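Local coordinates for protein aldehyde dehydrogenase (Burkholderia vietnamiensis, PDB 5KF0) that probably catalyses the NAD(P)-dependent oxidation of aldehydes to carboxylic acids, at residues P160-L165 with E387-V392; S289-I294 with P334-S339; S339-L344 with A367-T372. One frame throughout, in Å; residues are numbered along the deposited sequence.

Contact 1. Residues P160-L165 with E387-V392. With NDP (NADPH dihydro-nicotinamide-adenine-dinucleotide phosphate), chain E.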
# COMPACT_ATOMS: atom_id res chain seq x y z
N PRO A 160 7.07 -3.25 31.48
CA PRO A 160 6.58 -2.91 32.83
C PRO A 160 5.95 -4.08 33.55
O PRO A 160 5.92 -5.21 33.05
CB PRO A 160 5.55 -1.82 32.54
CG PRO A 160 4.91 -2.36 31.27
CD PRO A 160 6.04 -2.99 30.46
N PHE A 161 5.42 -3.82 34.76
CA PHE A 161 4.96 -4.93 35.59
C PHE A 161 3.57 -5.41 35.22
O PHE A 161 3.22 -6.54 35.58
CB PHE A 161 4.97 -4.54 37.08
CG PHE A 161 3.72 -3.78 37.52
CD1 PHE A 161 2.58 -4.45 37.93
CD2 PHE A 161 3.72 -2.39 37.53
CE1 PHE A 161 1.43 -3.74 38.32
CE2 PHE A 161 2.60 -1.68 37.92
CZ PHE A 161 1.45 -2.36 38.33
N ASN A 162 2.74 -4.58 34.58
CA ASN A 162 1.30 -4.86 34.71
C ASN A 162 0.75 -5.79 33.64
O ASN A 162 -0.15 -6.58 33.92
CB ASN A 162 0.50 -3.55 34.73
CG ASN A 162 0.62 -2.77 33.44
OD1 ASN A 162 1.70 -2.66 32.87
ND2 ASN A 162 -0.50 -2.22 32.99
N PHE A 163 1.25 -5.70 32.40
CA PHE A 163 0.93 -6.67 31.36
C PHE A 163 2.27 -7.26 30.92
O PHE A 163 2.72 -7.02 29.79
CB PHE A 163 0.20 -6.06 30.16
CG PHE A 163 -0.98 -5.17 30.51
CD1 PHE A 163 -1.81 -5.44 31.59
CD2 PHE A 163 -1.28 -4.08 29.72
CE1 PHE A 163 -2.91 -4.62 31.88
CE2 PHE A 163 -2.37 -3.26 29.99
CZ PHE A 163 -3.18 -3.52 31.08
N PRO A 164 2.94 -8.01 31.79
CA PRO A 164 4.34 -8.36 31.50
C PRO A 164 4.49 -9.31 30.33
O PRO A 164 5.50 -9.23 29.62
CB PRO A 164 4.82 -9.00 32.81
CG PRO A 164 3.58 -9.55 33.45
CD PRO A 164 2.48 -8.59 33.08
N LEU A 165 3.54 -10.22 30.12
CA LEU A 165 3.63 -11.12 28.97
C LEU A 165 3.38 -10.37 27.68
O LEU A 165 4.21 -10.39 26.76
CB LEU A 165 2.64 -12.27 29.12
CG LEU A 165 2.99 -13.31 30.19
CD1 LEU A 165 1.90 -14.36 30.29
CD2 LEU A 165 4.32 -13.95 29.86
N GLU A 387 -1.61 10.13 36.65
CA GLU A 387 -2.04 8.78 36.30
C GLU A 387 -2.40 8.02 37.57
O GLU A 387 -1.52 7.65 38.36
CB GLU A 387 -0.96 8.06 35.50
CG GLU A 387 -1.42 6.70 35.00
CD GLU A 387 -0.40 6.03 34.09
OE1 GLU A 387 -0.81 5.21 33.25
OE2 GLU A 387 0.81 6.32 34.24
N ALA A 388 -3.70 7.75 37.76
CA ALA A 388 -4.15 7.10 38.98
C ALA A 388 -3.54 5.71 39.14
O ALA A 388 -3.01 5.36 40.20
CB ALA A 388 -5.68 7.01 38.99
N PHE A 389 -3.60 4.91 38.07
CA PHE A 389 -3.10 3.53 38.05
C PHE A 389 -3.59 2.73 39.26
O PHE A 389 -2.83 2.07 39.96
CB PHE A 389 -1.57 3.47 37.94
CG PHE A 389 -1.11 2.49 36.91
CD1 PHE A 389 -1.39 2.73 35.57
CD2 PHE A 389 -0.49 1.30 37.27
CE1 PHE A 389 -1.02 1.83 34.60
CE2 PHE A 389 -0.12 0.38 36.29
CZ PHE A 389 -0.38 0.65 34.96
N GLY A 390 -4.89 2.81 39.48
CA GLY A 390 -5.52 2.07 40.54
C GLY A 390 -7.01 2.10 40.35
O GLY A 390 -7.51 2.68 39.38
N PRO A 391 -7.76 1.49 41.25
CA PRO A 391 -9.19 1.24 41.01
C PRO A 391 -10.07 2.43 41.42
O PRO A 391 -11.01 2.29 42.20
CB PRO A 391 -9.46 -0.01 41.86
CG PRO A 391 -8.52 0.13 43.01
CD PRO A 391 -7.26 0.75 42.43
N VAL A 392 -9.77 3.59 40.85
CA VAL A 392 -10.51 4.82 41.11
C VAL A 392 -10.89 5.45 39.78
O VAL A 392 -10.06 5.51 38.86
CB VAL A 392 -9.67 5.82 41.94
CG1 VAL A 392 -10.44 7.13 42.14
CG2 VAL A 392 -9.27 5.20 43.26
PA NDP E . 8.08 1.90 35.55
O1A NDP E . 8.38 3.11 34.73
O2A NDP E . 8.22 2.16 37.05
O5B NDP E . 9.01 0.67 35.15
C5B NDP E . 8.90 0.17 33.80
C4B NDP E . 10.19 -0.54 33.45
O4B NDP E . 11.26 0.42 33.35
C3B NDP E . 10.65 -1.58 34.47
O3B NDP E . 11.30 -2.67 33.82
C2B NDP E . 11.67 -0.78 35.29
O2B NDP E . 12.67 -1.58 35.96
C1B NDP E . 12.33 -0.01 34.15
N9A NDP E . 13.10 1.15 34.58
C8A NDP E . 12.73 2.15 35.44
N7A NDP E . 13.63 3.10 35.57
C5A NDP E . 14.67 2.68 34.75
C6A NDP E . 15.92 3.25 34.43
N6A NDP E . 16.38 4.39 34.96
N1A NDP E . 16.70 2.58 33.56
C2A NDP E . 16.27 1.43 33.04
N3A NDP E . 15.11 0.79 33.27
C4A NDP E . 14.35 1.48 34.13
O3 NDP E . 6.61 1.40 35.22
PN NDP E . 5.70 0.25 35.83
O1N NDP E . 6.40 -1.06 35.73
O2N NDP E . 5.30 0.69 37.21
O5D NDP E . 4.43 0.20 34.88
C5D NDP E . 3.34 1.13 34.93
C4D NDP E . 3.56 2.20 33.89
O4D NDP E . 3.67 1.60 32.57
C3D NDP E . 2.40 3.20 33.81
O3D NDP E . 2.84 4.55 33.68
C2D NDP E . 1.63 2.71 32.59
O2D NDP E . 0.79 3.67 31.95
C1D NDP E . 2.78 2.26 31.69
N1N NDP E . 2.24 1.34 30.69
C2N NDP E . 2.28 1.64 29.35
C3N NDP E . 1.65 0.89 28.42
C7N NDP E . 1.76 1.17 26.97
O7N NDP E . 1.73 0.20 26.19
N7N NDP E . 1.82 2.43 26.55
C4N NDP E . 0.78 -0.24 28.85
C5N NDP E . 1.09 -0.66 30.24
C6N NDP E . 1.72 0.14 31.08
P2B NDP E . 12.40 -2.19 37.46
O1X NDP E . 10.99 -1.94 37.81
O2X NDP E . 12.83 -3.62 37.32
O3X NDP E . 13.36 -1.47 38.38
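Phe161 and Asn162 both carry CG between the backbone N and the carbonyl carbon, with chi1 83° and 63°. These torsions turn the phenyl ring and the amide toward Phe389 and the bound NADPH. Phe389 comes from the other segment with its first torsion away from the usual staggered values. Its ring edge receives both partners. Phe161 CZ lies 3.8 Å from Phe389 CE2, close to the plane of the Phe389 ring, and the two side chains slide past each other in opposite directions. Asn162 ND2 stands 3.5 Å from Phe389 CZ, at the same ring's edge. The amide plane is turned 60° from the ring plane. Asn162 ND2 also donates to the carbonyl of Gln291, which helps fix the rotation of the amide. Its other end, Asn162 OD1, lies 3.3 Å from NADPH C6N, against the nicotinamide ring.

The cofactor touches both segments. The backbone N of Phe161 donates to NADPH O1N at 3.1 Å, and the Phe161 ring edge meets phosphate oxygen O2N. Phe389 lays one face against the nicotinamide ribose, near C3D. The extended side chain of Glu387 holds the same sugar by both hydroxyls: NADPH O2D donates to Glu387 OE1 at 2.6 Å and O3D donates to OE2 at 2.8 Å. One carboxylate thus fixes the two ribose hydroxyls, while aromatic carbon covers the sugar. Few direct contacts join the segments, so much of their meeting passes through the cofactor. Segment 160-165 follows strand 155-158 of the Rossmann-type cofactor domain. Segment 387-392 is a loop of the catalytic domain and leads into strand 392-398. Together they form the nicotinamide-ribose and phosphate part of the cofactor pocket, where the two domains of an aldehyde dehydrogenase meet.

Contact 2. Residues S289-I294 with P334-S339. With NDP (NADPH dihydro-nicotinamide-adenine-dinucleotide phosphate), chain E.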
# COMPACT_ATOMS: atom_id res chain seq x y z
N SER A 289 -7.72 -3.92 38.60
CA SER A 289 -7.75 -2.87 39.62
C SER A 289 -7.24 -1.55 39.07
O SER A 289 -6.56 -0.79 39.76
CB SER A 289 -6.97 -3.30 40.86
OG SER A 289 -7.49 -4.52 41.36
N GLY A 290 -7.57 -1.27 37.81
CA GLY A 290 -7.18 -0.02 37.19
C GLY A 290 -5.72 0.08 36.81
O GLY A 290 -5.28 1.16 36.41
N GLN A 291 -4.96 -1.01 36.93
CA GLN A 291 -3.53 -0.99 36.62
C GLN A 291 -3.33 -1.29 35.13
O GLN A 291 -2.78 -2.32 34.71
CB GLN A 291 -2.79 -1.96 37.52
CG GLN A 291 -2.91 -1.55 38.99
CD GLN A 291 -2.13 -2.45 39.94
OE1 GLN A 291 -1.38 -1.96 40.78
NE2 GLN A 291 -2.31 -3.76 39.80
N SER A 292 -3.80 -0.34 34.32
CA SER A 292 -3.74 -0.40 32.87
C SER A 292 -3.36 0.97 32.34
O SER A 292 -3.87 1.99 32.83
CB SER A 292 -5.08 -0.82 32.26
OG SER A 292 -5.09 -0.61 30.84
N CYS A 293 -2.50 1.00 31.32
CA CYS A 293 -2.12 2.26 30.69
C CYS A 293 -3.27 2.92 29.94
O CYS A 293 -3.14 4.08 29.55
CB CYS A 293 -0.95 2.04 29.73
SG CYS A 293 -1.10 0.57 28.70
N ILE A 294 -4.39 2.21 29.72
CA ILE A 294 -5.57 2.82 29.12
C ILE A 294 -6.79 2.56 29.99
O ILE A 294 -7.92 2.57 29.50
CB ILE A 294 -5.80 2.33 27.68
CG1 ILE A 294 -5.60 0.81 27.56
CG2 ILE A 294 -4.90 3.12 26.70
CD1 ILE A 294 -5.84 0.28 26.13
N PRO A 334 -5.26 -7.18 44.39
CA PRO A 334 -4.42 -6.19 45.07
C PRO A 334 -3.75 -5.24 44.09
O PRO A 334 -3.39 -5.61 42.97
CB PRO A 334 -3.37 -7.05 45.78
CG PRO A 334 -3.25 -8.25 44.91
CD PRO A 334 -4.66 -8.53 44.45
N MET A 335 -3.55 -4.00 44.53
CA MET A 335 -2.61 -3.16 43.81
C MET A 335 -1.19 -3.72 43.99
O MET A 335 -0.93 -4.57 44.85
CB MET A 335 -2.70 -1.72 44.29
CG MET A 335 -4.01 -1.05 43.90
SD MET A 335 -4.12 0.65 44.47
CE MET A 335 -2.79 1.41 43.51
N ILE A 336 -0.27 -3.23 43.15
CA ILE A 336 1.04 -3.86 43.04
C ILE A 336 1.86 -3.72 44.32
O ILE A 336 2.74 -4.55 44.56
CB ILE A 336 1.79 -3.29 41.82
CG1 ILE A 336 3.05 -4.11 41.53
CG2 ILE A 336 2.09 -1.78 42.00
CD1 ILE A 336 2.77 -5.58 41.24
N SER A 337 1.58 -2.72 45.15
CA SER A 337 2.29 -2.57 46.42
C SER A 337 1.50 -1.66 47.35
O SER A 337 0.69 -0.85 46.90
CB SER A 337 3.70 -2.01 46.22
OG SER A 337 3.63 -0.67 45.77
N GLU A 338 1.78 -1.79 48.65
CA GLU A 338 1.19 -0.87 49.62
C GLU A 338 1.60 0.58 49.34
O GLU A 338 0.80 1.49 49.56
CB GLU A 338 1.59 -1.26 51.05
CG GLU A 338 0.95 -2.54 51.51
CD GLU A 338 1.07 -2.74 53.01
OE1 GLU A 338 1.61 -1.85 53.70
OE2 GLU A 338 0.60 -3.79 53.51
N SER A 339 2.83 0.80 48.86
CA SER A 339 3.24 2.18 48.59
C SER A 339 2.44 2.78 47.44
O SER A 339 2.11 3.97 47.48
CB SER A 339 4.75 2.24 48.32
OG SER A 339 5.12 1.49 47.18
PA NDP E . 8.08 1.90 35.55
O1A NDP E . 8.38 3.11 34.73
O2A NDP E . 8.22 2.16 37.05
O5B NDP E . 9.01 0.67 35.15
C5B NDP E . 8.90 0.17 33.80
C4B NDP E . 10.19 -0.54 33.45
O4B NDP E . 11.26 0.42 33.35
C3B NDP E . 10.65 -1.58 34.47
O3B NDP E . 11.30 -2.67 33.82
C2B NDP E . 11.67 -0.78 35.29
O2B NDP E . 12.67 -1.58 35.96
C1B NDP E . 12.33 -0.01 34.15
N9A NDP E . 13.10 1.15 34.58
C8A NDP E . 12.73 2.15 35.44
N7A NDP E . 13.63 3.10 35.57
C5A NDP E . 14.67 2.68 34.75
C6A NDP E . 15.92 3.25 34.43
N6A NDP E . 16.38 4.39 34.96
N1A NDP E . 16.70 2.58 33.56
C2A NDP E . 16.27 1.43 33.04
N3A NDP E . 15.11 0.79 33.27
C4A NDP E . 14.35 1.48 34.13
O3 NDP E . 6.61 1.40 35.22
PN NDP E . 5.70 0.25 35.83
O1N NDP E . 6.40 -1.06 35.73
O2N NDP E . 5.30 0.69 37.21
O5D NDP E . 4.43 0.20 34.88
C5D NDP E . 3.34 1.13 34.93
C4D NDP E . 3.56 2.20 33.89
O4D NDP E . 3.67 1.60 32.57
C3D NDP E . 2.40 3.20 33.81
O3D NDP E . 2.84 4.55 33.68
C2D NDP E . 1.63 2.71 32.59
O2D NDP E . 0.79 3.67 31.95
C1D NDP E . 2.78 2.26 31.69
N1N NDP E . 2.24 1.34 30.69
C2N NDP E . 2.28 1.64 29.35
C3N NDP E . 1.65 0.89 28.42
C7N NDP E . 1.76 1.17 26.97
O7N NDP E . 1.73 0.20 26.19
N7N NDP E . 1.82 2.43 26.55
C4N NDP E . 0.78 -0.24 28.85
C5N NDP E . 1.09 -0.66 30.24
C6N NDP E . 1.72 0.14 31.08
P2B NDP E . 12.40 -2.19 37.46
O1X NDP E . 10.99 -1.94 37.81
O2X NDP E . 12.83 -3.62 37.32
O3X NDP E . 13.36 -1.47 38.38
O HOH W 1 -0.97 -5.79 41.48
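Gln291 OE1 accepts a hydrogen bond from the backbone N of Ile336 at 2.9 Å. The donor lies in the carbonyl plane, on a lone pair, with an N-H...O angle of 139°. The side chain reaches this far because it is extended beyond CG (chi2 -177°). The other end of the amide is held through water. Gln291 NE2 donates to the water at 3.0 Å, and the water donates to the carbonyl O of Pro334 at 2.8 Å. Both ends of the amide are therefore tied to the 334-336 backbone, and this fixes its rotation. Carbon atoms close in around the oxygen, with Met335 CA at 3.5 Å and Ile336 CB at 3.6 Å from Gln291 OE1.

Gln291 is the centre of an inverse gamma turn in the loop that carries Cys293. That cysteine lies where the aldehyde dehydrogenase family has its catalytic thiol. Here Cys293 SG is covalently bonded to NADPH C4N at 2.1 Å, so the thiol is joined to the nicotinamide. Next to it, Ser292 OG accepts from Ile294 N at 3.1 Å, forming an ST turn. On the far segment, Ser337 is the N-cap residue of helix 338-353, and its OG bonds to the backbone N of Glu340.

Contact 3. Residues S339-L344 with A367-T372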
# COMPACT_ATOMS: atom_id res chain seq x y z
N SER A 339 2.83 0.80 48.86
CA SER A 339 3.24 2.18 48.59
C SER A 339 2.44 2.78 47.44
O SER A 339 2.11 3.97 47.48
CB SER A 339 4.75 2.24 48.32
OG SER A 339 5.12 1.49 47.18
N GLU A 340 2.10 1.98 46.43
CA GLU A 340 1.29 2.52 45.34
C GLU A 340 -0.14 2.76 45.79
O GLU A 340 -0.77 3.74 45.37
CB GLU A 340 1.35 1.57 44.14
CG GLU A 340 2.66 1.70 43.36
CD GLU A 340 2.87 3.12 42.85
OE1 GLU A 340 2.09 3.57 42.00
OE2 GLU A 340 3.80 3.80 43.32
N SER A 341 -0.66 1.90 46.67
CA SER A 341 -1.98 2.13 47.24
C SER A 341 -2.00 3.41 48.06
O SER A 341 -2.94 4.20 47.97
CB SER A 341 -2.38 0.92 48.09
OG SER A 341 -3.67 1.09 48.63
N ARG A 342 -0.94 3.65 48.86
CA ARG A 342 -0.89 4.87 49.66
C ARG A 342 -0.78 6.11 48.79
O ARG A 342 -1.34 7.16 49.14
CB ARG A 342 0.27 4.81 50.64
CG ARG A 342 0.04 3.87 51.81
CD ARG A 342 1.06 4.11 52.92
NE ARG A 342 2.43 3.86 52.48
CZ ARG A 342 3.00 2.65 52.47
NH1 ARG A 342 2.31 1.59 52.85
NH2 ARG A 342 4.25 2.51 52.06
N ARG A 343 -0.06 6.03 47.66
CA ARG A 343 -0.01 7.16 46.74
C ARG A 343 -1.42 7.53 46.28
O ARG A 343 -1.84 8.69 46.40
CB ARG A 343 0.86 6.83 45.52
CG ARG A 343 0.70 7.85 44.38
CD ARG A 343 1.37 7.42 43.07
NE ARG A 343 0.95 6.09 42.61
CZ ARG A 343 -0.20 5.83 41.99
NH1 ARG A 343 -1.07 6.81 41.76
NH2 ARG A 343 -0.49 4.59 41.62
N LEU A 344 -2.15 6.55 45.77
CA LEU A 344 -3.48 6.83 45.22
C LEU A 344 -4.46 7.24 46.30
O LEU A 344 -5.27 8.15 46.10
CB LEU A 344 -3.98 5.60 44.46
CG LEU A 344 -5.34 5.77 43.79
CD1 LEU A 344 -5.38 6.99 42.86
CD2 LEU A 344 -5.61 4.49 43.01
N ALA A 367 -2.71 -3.01 50.35
CA ALA A 367 -2.80 -2.95 48.90
C ALA A 367 -4.19 -3.31 48.37
O ALA A 367 -4.39 -3.28 47.15
CB ALA A 367 -1.75 -3.86 48.26
N MET A 368 -5.14 -3.66 49.24
CA MET A 368 -6.50 -3.97 48.80
C MET A 368 -7.31 -2.68 48.75
O MET A 368 -7.82 -2.21 49.77
CB MET A 368 -7.15 -5.02 49.70
CG MET A 368 -6.39 -6.34 49.76
SD MET A 368 -6.01 -7.13 48.17
CE MET A 368 -7.62 -7.32 47.45
N PHE A 369 -7.43 -2.12 47.55
CA PHE A 369 -8.13 -0.87 47.28
C PHE A 369 -9.43 -1.22 46.57
O PHE A 369 -9.40 -1.75 45.45
CB PHE A 369 -7.23 0.02 46.42
CG PHE A 369 -7.51 1.50 46.50
CD1 PHE A 369 -8.78 2.01 46.28
CD2 PHE A 369 -6.46 2.39 46.75
CE1 PHE A 369 -9.01 3.39 46.33
CE2 PHE A 369 -6.68 3.77 46.79
CZ PHE A 369 -7.97 4.27 46.59
N GLU A 370 -10.58 -0.94 47.19
CA GLU A 370 -11.78 -1.38 46.51
C GLU A 370 -12.09 -0.48 45.31
O GLU A 370 -11.57 0.63 45.15
CB GLU A 370 -12.97 -1.46 47.47
CG GLU A 370 -13.51 -0.15 47.98
CD GLU A 370 -14.65 -0.36 48.97
OE1 GLU A 370 -15.28 -1.44 48.95
OE2 GLU A 370 -14.91 0.56 49.77
N ALA A 371 -12.90 -1.02 44.41
CA ALA A 371 -13.35 -0.24 43.27
C ALA A 371 -14.08 1.00 43.79
O ALA A 371 -15.01 0.88 44.60
CB ALA A 371 -14.27 -1.06 42.36
N THR A 372 -13.65 2.17 43.34
CA THR A 372 -14.04 3.44 43.94
C THR A 372 -14.43 4.44 42.86
O THR A 372 -13.77 4.53 41.82
CB THR A 372 -12.89 3.98 44.81
OG1 THR A 372 -12.62 3.04 45.88
CG2 THR A 372 -13.22 5.33 45.43
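Phe369 and Ser341 bury the most surface, and Leu344 follows. Leu344 CG lies 3.8 Å from Phe369 CE2, and its CD2 branch sits over one face of the ring. The two side chains cross at about a right angle. Leu344 CG is anti to the backbone N (chi1 -178°), which carries the branched end from the helix to the ring. Ser341 lies one helical turn earlier and faces the same way. Its OG comes 3.6 Å from Phe369 CD2 but has its polar partner in the carbonyl of Gly366. The hydroxyl thus ties the helix to the turn before the strand, while Ser341 CB packs on Ala367 CA at 4.0 Å.

The contact lays helix 338-353 against strand 368-375 of the mixed sheet of the domain that carries the catalytic cysteine in this family. Val392 of the parallel strand 392-398 touches both Leu344 and Phe369, so the apolar layer continues across the sheet. The Phe369 ring edge also meets, in plane, the carbonyl O of Ser341 and Thr372 OG1. In a salt bridge, Arg343 NE and NH2 reach Glu340 OE1 side-on at 2.8 Å, both from one face above the carboxylate plane. Arg343 NH1 bonds to the carbonyl of Ala388.

How the contacts relate
All three contacts are buried, but contact 1 lies nearest the centre of the chain and contact 3 farthest out. Contacts 1 and 2 meet beside the cofactor, where Phe389 CE1 packs on Ser292 O. Contact 1 binds the cofactor with a carboxylate, a backbone N and aromatic rings. Contact 2 touches it by a covalent bond to the cysteine, and joins its own segments through one amide and a water. Contact 3 is mostly apolar and touches no cofactor. Contacts 2 and 3 share Ser339 and helix 338-353, and Met335 N probably bonds to Ala367 O. Contact 3 meets contact 1 where Pro391 O probably accepts from Thr372 N. Contacts 2 and 3 are both nested within the chain loop closed by contact 1.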